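Local coordinates for protein beta-xylanase (Roseburia intestinalis L1-82, PDB 6SGF) that binds xylan with low affinity through this carbohydrate-binding module (CBM86), one domain of a larger enzyme that probably hydrolyses internal beta-1,4-xylosidic linkages, at residues Glu47-Glu50 with Met51-Asn55; Ile109-Glu113 with Asp114-Asn118. One frame throughout, in Å; residues are numbered along the deposited sequence.

Contact 1: Glu47-Glu50 with Met51-Asn55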
ATOM      1  N   GLU B  47      12.292   3.909  -9.182  1.00 37.10           N
ATOM      2  CA  GLU B  47      13.006   3.345 -10.330  1.00 44.51           C
ATOM      3  C   GLU B  47      12.140   3.630 -11.527  1.00 32.28           C
ATOM      4  O   GLU B  47      10.931   3.569 -11.389  1.00 30.83           O
ATOM      5  CB  GLU B  47      13.152   1.843 -10.107  1.00 41.65           C
ATOM      6  CG  GLU B  47      11.756   1.140 -10.175  1.00 47.09           C
ATOM      7  CD  GLU B  47      11.424   0.444  -8.863  1.00 59.03           C
ATOM      8  OE1 GLU B  47      11.625   1.110  -7.810  1.00 68.28           O
ATOM      9  OE2 GLU B  47      11.035  -0.745  -8.876  1.00 59.24           O
ATOM     10  N   SER B  48      12.683   4.037 -12.650  1.00 34.78           N
ATOM     11  CA  SER B  48      11.756   4.224 -13.749  1.00 38.34           C
ATOM     12  C   SER B  48      11.466   2.892 -14.415  1.00 33.54           C
ATOM     13  O   SER B  48      12.157   1.898 -14.202  1.00 29.63           O
ATOM     14  CB  SER B  48      12.228   5.365 -14.637  1.00 39.36           C
ATOM     15  OG  SER B  48      13.661   5.397 -14.734  1.00 53.54           O
ATOM     16  N   ILE B  49      10.303   2.857 -15.039  1.00 34.79           N
ATOM     17  CA  ILE B  49       9.707   1.707 -15.690  1.00 27.53           C
ATOM     18  C   ILE B  49       9.482   2.144 -17.124  1.00 29.69           C
ATOM     19  O   ILE B  49       8.983   3.250 -17.361  1.00 24.67           O
ATOM     20  CB  ILE B  49       8.373   1.327 -15.021  1.00 24.29           C
ATOM     21  CG1 ILE B  49       8.587   1.129 -13.514  1.00 25.61           C
ATOM     22  CG2 ILE B  49       7.767   0.143 -15.676  1.00 25.87           C
ATOM     23  CD1 ILE B  49       7.316   1.230 -12.664  1.00 31.49           C
ATOM     24  N   GLU B  50       9.920   1.324 -18.068  1.00 29.56           N
ATOM     25  CA  GLU B  50       9.737   1.651 -19.468  1.00 25.25           C
ATOM     26  C   GLU B  50       8.262   1.712 -19.790  1.00 21.83           C
ATOM     27  O   GLU B  50       7.492   0.789 -19.505  1.00 20.44           O
ATOM     28  CB  GLU B  50      10.410   0.612 -20.360  1.00 28.56           C
ATOM     29  CG  GLU B  50      11.927   0.577 -20.276  1.00 34.80           C
ATOM     30  CD  GLU B  50      12.551   1.901 -20.607  1.00 40.89           C
ATOM     31  OE1 GLU B  50      12.050   2.565 -21.546  1.00 43.32           O
ATOM     32  OE2 GLU B  50      13.522   2.283 -19.921  1.00 49.28           O
ATOM     33  N   MET B  51       7.888   2.772 -20.471  1.00 25.91           N
ATOM     34  CA  MET B  51       6.497   2.910 -20.834  1.00 32.74           C
ATOM     35  C   MET B  51       5.999   1.730 -21.668  1.00 23.68           C
ATOM     36  O   MET B  51       4.864   1.297 -21.462  1.00 26.22           O
ATOM     37  CB  MET B  51       6.281   4.195 -21.623  1.00 33.07           C
ATOM     38  CG  MET B  51       4.922   4.241 -22.322  1.00 38.90           C
ATOM     39  SD  MET B  51       3.801   4.742 -21.011  1.00 42.52           S
ATOM     40  CE  MET B  51       4.046   6.496 -21.064  1.00 22.45           C
ATOM     41  N   SER B  52       6.775   1.236 -22.646  1.00 28.99           N
ATOM     42  CA  SER B  52       6.199   0.198 -23.508  1.00 38.02           C
ATOM     43  C   SER B  52       5.878  -1.075 -22.738  1.00 37.19           C
ATOM     44  O   SER B  52       5.207  -1.959 -23.288  1.00 31.86           O
ATOM     45  CB  SER B  52       7.079  -0.227 -24.681  1.00 37.80           C
ATOM     46  OG  SER B  52       7.845  -1.410 -24.352  1.00 49.70           O
ATOM     47  N   GLN B  53       6.413  -1.243 -21.508  1.00 25.14           N
ATOM     48  CA  GLN B  53       6.167  -2.464 -20.738  1.00 26.93           C
ATOM     49  C   GLN B  53       4.903  -2.406 -19.882  1.00 25.05           C
ATOM     50  O   GLN B  53       4.534  -3.417 -19.284  1.00 20.14           O
ATOM     51  CB  GLN B  53       7.298  -2.814 -19.740  1.00 34.23           C
ATOM     52  CG  GLN B  53       8.732  -2.869 -20.216  1.00 40.81           C
ATOM     53  CD  GLN B  53       9.704  -2.986 -19.019  1.00 42.03           C
ATOM     54  OE1 GLN B  53      10.459  -3.951 -18.902  1.00 41.82           O
ATOM     55  NE2 GLN B  53       9.666  -1.994 -18.124  1.00 38.62           N
ATOM     56  N   VAL B  54       4.244  -1.256 -19.764  1.00 18.48           N
ATOM     57  CA  VAL B  54       3.204  -1.074 -18.754  1.00 15.81           C
ATOM     58  C   VAL B  54       1.828  -1.193 -19.390  1.00 17.43           C
ATOM     59  O   VAL B  54       1.519  -0.495 -20.367  1.00 23.52           O
ATOM     60  CB  VAL B  54       3.356   0.287 -18.048  1.00 19.81           C
ATOM     61  CG1 VAL B  54       2.214   0.509 -17.076  1.00 22.94           C
ATOM     62  CG2 VAL B  54       4.683   0.357 -17.324  1.00 20.33           C
ATOM     63  N   ASN B  55       0.994  -2.067 -18.834  1.00 15.72           N
ATOM     64  CA  ASN B  55      -0.378  -2.159 -19.299  1.00 17.95           C
ATOM     65  C   ASN B  55      -1.293  -1.193 -18.566  1.00 22.08           C
ATOM     66  O   ASN B  55      -2.148  -0.564 -19.183  1.00 23.72           O
ATOM     67  CB  ASN B  55      -0.926  -3.577 -19.128  1.00 22.45           C
ATOM     68  CG  ASN B  55      -2.211  -3.765 -19.873  1.00 27.22           C
ATOM     69  OD1 ASN B  55      -2.268  -3.528 -21.080  1.00 27.52           O
ATOM     70  ND2 ASN B  55      -3.261  -4.162 -19.167  1.00 27.29           N
TER

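Contact 2: Ile109-Glu113 with Asp114-Asn118. With XYP (beta-D-xylopyranose), chain H.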
ATOM      1  N   ILE B 109      -1.197  13.834  -9.021  1.00 13.72           N
ATOM      2  CA  ILE B 109      -2.604  14.055  -8.723  1.00 12.51           C
ATOM      3  C   ILE B 109      -2.834  15.556  -8.758  1.00 14.91           C
ATOM      4  O   ILE B 109      -2.015  16.313  -8.220  1.00 15.96           O
ATOM      5  CB  ILE B 109      -3.022  13.491  -7.355  1.00 13.26           C
ATOM      6  CG1 ILE B 109      -2.858  11.970  -7.339  1.00 22.26           C
ATOM      7  CG2 ILE B 109      -4.470  13.966  -7.043  1.00 13.89           C
ATOM      8  CD1 ILE B 109      -3.204  11.341  -5.942  1.00 20.24           C
ATOM      9  N   MET B 110      -3.918  15.978  -9.410  1.00 12.27           N
ATOM     10  CA  MET B 110      -4.271  17.381  -9.601  1.00 15.04           C
ATOM     11  C   MET B 110      -5.784  17.552  -9.435  1.00 18.84           C
ATOM     12  O   MET B 110      -6.543  16.607  -9.633  1.00 13.92           O
ATOM     13  CB  MET B 110      -3.832  17.834 -11.008  1.00 16.54           C
ATOM     14  CG  MET B 110      -4.227  19.227 -11.381  1.00 16.82           C
ATOM     15  SD  MET B 110      -3.689  19.623 -13.081  1.00 17.61           S
ATOM     16  CE  MET B 110      -4.824  18.704 -14.104  1.00 15.50           C
ATOM     17  N   ILE B 111      -6.235  18.760  -9.094  1.00 15.69           N
ATOM     18  CA  ILE B 111      -7.670  19.068  -9.115  1.00 15.99           C
ATOM     19  C   ILE B 111      -7.966  20.055 -10.239  1.00 18.47           C
ATOM     20  O   ILE B 111      -7.151  20.928 -10.552  1.00 17.13           O
ATOM     21  CB  ILE B 111      -8.196  19.622  -7.772  1.00 14.05           C
ATOM     22  CG1 ILE B 111      -7.458  20.884  -7.353  1.00 16.40           C
ATOM     23  CG2 ILE B 111      -8.126  18.529  -6.705  1.00 20.27           C
ATOM     24  CD1 ILE B 111      -8.403  21.911  -6.714  1.00 25.89           C
ATOM     25  N   THR B 112      -9.158  19.924 -10.829  1.00 20.72           N
ATOM     26  CA  THR B 112      -9.621  20.868 -11.841  1.00 16.92           C
ATOM     27  C   THR B 112     -10.721  21.780 -11.330  1.00 22.76           C
ATOM     28  O   THR B 112     -11.180  22.660 -12.074  1.00 21.01           O
ATOM     29  CB  THR B 112     -10.138  20.147 -13.093  1.00 19.87           C
ATOM     30  OG1 THR B 112     -11.142  19.206 -12.723  1.00 20.98           O
ATOM     31  CG2 THR B 112      -9.016  19.407 -13.803  1.00 19.87           C
ATOM     32  N   GLU B 113     -11.167  21.605 -10.091  1.00 23.32           N
ATOM     33  CA  GLU B 113     -12.211  22.471  -9.545  1.00 21.48           C
ATOM     34  C   GLU B 113     -11.755  23.932  -9.467  1.00 24.65           C
ATOM     35  O   GLU B 113     -10.708  24.245  -8.886  1.00 23.64           O
ATOM     36  CB  GLU B 113     -12.589  21.966  -8.156  1.00 22.20           C
ATOM     37  CG  GLU B 113     -13.985  22.264  -7.668  1.00 41.88           C
ATOM     38  CD  GLU B 113     -15.040  21.475  -8.419  1.00 48.51           C
ATOM     39  OE1 GLU B 113     -15.246  20.258  -8.122  1.00 47.00           O
ATOM     40  OE2 GLU B 113     -15.661  22.092  -9.304  1.00 48.55           O
ATOM     41  N   ASP B 114     -12.587  24.839 -10.001  1.00 27.42           N
ATOM     42  CA  ASP B 114     -12.223  26.255 -10.098  1.00 28.04           C
ATOM     43  C   ASP B 114     -12.226  26.969  -8.742  1.00 26.85           C
ATOM     44  O   ASP B 114     -11.479  27.934  -8.572  1.00 27.69           O
ATOM     45  CB  ASP B 114     -13.103  26.964 -11.132  1.00 35.70           C
ATOM     46  CG  ASP B 114     -14.539  26.961 -10.765  1.00 35.96           C
ATOM     47  OD1 ASP B 114     -14.877  26.310  -9.759  1.00 41.80           O
ATOM     48  OD2 ASP B 114     -15.325  27.625 -11.470  1.00 51.06           O
ATOM     49  N   LYS B 115     -13.084  26.578  -7.791  1.00 28.09           N
ATOM     50  CA  LYS B 115     -13.131  27.212  -6.465  1.00 31.36           C
ATOM     51  C   LYS B 115     -13.158  26.143  -5.378  1.00 34.03           C
ATOM     52  O   LYS B 115     -14.204  25.871  -4.763  1.00 28.76           O
ATOM     53  CB  LYS B 115     -14.329  28.152  -6.318  1.00 33.52           C
ATOM     54  CG  LYS B 115     -14.368  29.242  -7.375  1.00 32.72           C
ATOM     55  CD  LYS B 115     -13.982  30.598  -6.799  1.00 48.63           C
ATOM     56  CE  LYS B 115     -13.318  31.492  -7.843  1.00 52.22           C
ATOM     57  NZ  LYS B 115     -11.828  31.529  -7.677  1.00 55.82           N
ATOM     58  N   PRO B 116     -12.008  25.539  -5.087  1.00 23.66           N
ATOM     59  CA  PRO B 116     -11.975  24.443  -4.113  1.00 27.72           C
ATOM     60  C   PRO B 116     -12.396  24.901  -2.726  1.00 27.75           C
ATOM     61  O   PRO B 116     -12.050  25.991  -2.279  1.00 28.46           O
ATOM     62  CB  PRO B 116     -10.504  23.988  -4.120  1.00 26.45           C
ATOM     63  CG  PRO B 116      -9.836  24.702  -5.201  1.00 24.12           C
ATOM     64  CD  PRO B 116     -10.673  25.868  -5.619  1.00 22.42           C
ATOM     65  N   GLU B 117     -13.113  24.028  -2.032  1.00 30.21           N
ATOM     66  CA  GLU B 117     -13.427  24.212  -0.621  1.00 32.53           C
ATOM     67  C   GLU B 117     -13.391  22.842   0.040  1.00 25.35           C
ATOM     68  O   GLU B 117     -14.030  21.907  -0.452  1.00 24.41           O
ATOM     69  CB  GLU B 117     -14.795  24.873  -0.435  1.00 35.46           C
ATOM     70  CG  GLU B 117     -14.889  25.648   0.862  1.00 42.51           C
ATOM     71  CD  GLU B 117     -16.283  25.606   1.452  1.00 57.59           C
ATOM     72  OE1 GLU B 117     -16.428  25.899   2.667  1.00 56.23           O
ATOM     73  OE2 GLU B 117     -17.230  25.298   0.686  1.00 57.54           O
ATOM     74  N   ASN B 118     -12.587  22.706   1.094  1.00 32.92           N
ATOM     75  CA  ASN B 118     -12.363  21.414   1.761  1.00 31.01           C
ATOM     76  C   ASN B 118     -12.027  20.332   0.736  1.00 23.37           C
ATOM     77  O   ASN B 118     -12.584  19.226   0.733  1.00 25.51           O
ATOM     78  CB  ASN B 118     -13.568  21.009   2.609  1.00 32.23           C
ATOM     79  CG  ASN B 118     -13.860  22.005   3.738  1.00 40.38           C
ATOM     80  OD1 ASN B 118     -13.153  22.999   3.916  1.00 42.50           O
ATOM     81  ND2 ASN B 118     -14.909  21.726   4.505  1.00 50.50           N
TER
HETATM   82  C1  XYP H   2      -1.224  23.129 -15.332  1.00 22.39           C
HETATM   83  C2  XYP H   2      -1.381  21.612 -15.215  1.00 23.43           C
HETATM   84  C3  XYP H   2      -2.166  21.100 -16.372  1.00 17.42           C
HETATM   85  C4  XYP H   2      -3.432  21.891 -16.608  1.00 17.59           C
HETATM   86  C5  XYP H   2      -3.196  23.404 -16.711  1.00 20.01           C
HETATM   87  O2  XYP H   2      -0.080  21.034 -15.080  1.00 22.04           O
HETATM   88  O3  XYP H   2      -2.509  19.712 -16.093  1.00 18.14           O
HETATM   89  O4  XYP H   2      -3.999  21.396 -17.832  1.00 18.88           O
HETATM   90  O5  XYP H   2      -2.547  23.806 -15.461  1.00 20.90           O
HETATM   91  O   HOH W   1     -15.194  23.725 -11.689  1.00 43.46           O

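Contact 1: Glu47-Glu50 with Met51-Asn55
Ile49 and Val54 meet on the inner side of a 3-10 turn that carries the chain of this beta-sandwich from strand 40-50 in one sheet to strand 54-62 in the other. The tight part lies here. With chi1 of Ile49 at -54°, CG1 sits beside the backbone N and the CG2 methyl is anti to it, which brings CG2 to 3.5 Å from CG2 of Val54. The two branched side chains cross at about a right angle, and CG2 of Val54 lies 3.6 Å from Glu50 O. Beta-branched aliphatic residues suit these places, since they keep an extended backbone and offer methyls to the interior, where Phe128 touches Ile49, and Leu130, Ile104 and Pro98 touch Val54. Met51 is buried as well: its flexible thioether chain, bent at chi2 and chi3, settles among Asn74, Asn83 and Pro98.

The outer side is looser and polar. Glu50, charged and exposed, sends its carboxylate away from the turn, while Gln53, polar but with methylenes to offer, lies back over its aliphatic part, with Gln53 CG 3.9 Å from Glu50 CB. With an alanine at Gln53 this cover would be lost, and CB of Glu50 is likely to be left more open to solvent and its side chain freer to turn. Ser52, small and hydrophilic, fits the exposed crest, and its carbonyl receives a hydrogen bond from Lys131. Two successive backbone bonds hold the turn: Val54 N gives one to Met51 O, and Gln53 N reaches Glu50 O at 3.1 Å, approaching from above the carbonyl plane, 53° out of it.

Contact 2: Ile109-Glu113 with Asp114-Asn118
Rotated to a chi1 of 58°, Ile111 holds CG1 between its own backbone N and carbonyl carbon, and from there CD1 reaches across to the ring of Pro116. This ties the start of a beta-sandwich loop, which leaves strand 103-110 of one sheet and leads to strand 119-130 of the other, to a point further along it. CD1 of Ile111 lies 3.5 Å from CG of Pro116, tighter than usual for two carbons, with the side chains meeting at a slant. Isoleucine suits its buried place, where Phe34 and Val66 also touch it. Proline suits its place too: its ring fixes phi and gives the methyl a rigid apolar surface, it has no N-H to satisfy, and its CD rests 3.6 Å from Glu113 O.

The other side of the loop is polar. Glu113 has CG anti to the backbone N (chi1 -153°) and then folds at chi2, turning its carboxylate back toward the chain. A water joins it to the next residue, donating to Glu113 OE2 at 2.9 Å and accepting from Asp114 N at 3.3 Å. The second carboxylate comes near, with Glu113 OE2 4.3 Å from Asp114 OD1, so the two negative charges would probably disfavour each other.

Met110 and Thr112 belong to the glycan pocket. The side chain of Thr112 leaves the backbone away from residues 114-118 and touches another xylose unit, while its carbonyl accepts a hydrogen bond from Gln37. Met110, whose long unbranched chain can lie against a sugar, places SD 3.2 Å from O3 of the bound xylose.

How the contacts relate
Along the chain contact 1 closes before contact 2 opens. Their centres are 29 Å apart, on opposite sides of the chain's centre, and their nearest atoms remain about 15 Å from each other. Both nevertheless reach one five-stranded antiparallel sheet, in which strands 40-50 and 103-110 are neighbours: contact 1 leaves it at the end of the first, contact 2 at the end of the second, and each leads the chain into the other sheet, to strands 54-62 and 119-130, themselves paired. The two passages thus join the layers of the sandwich at its two ends. Contact 2 supplies two residues of the xylan-binding pocket, whereas contact 1 belongs to the distant end of the module.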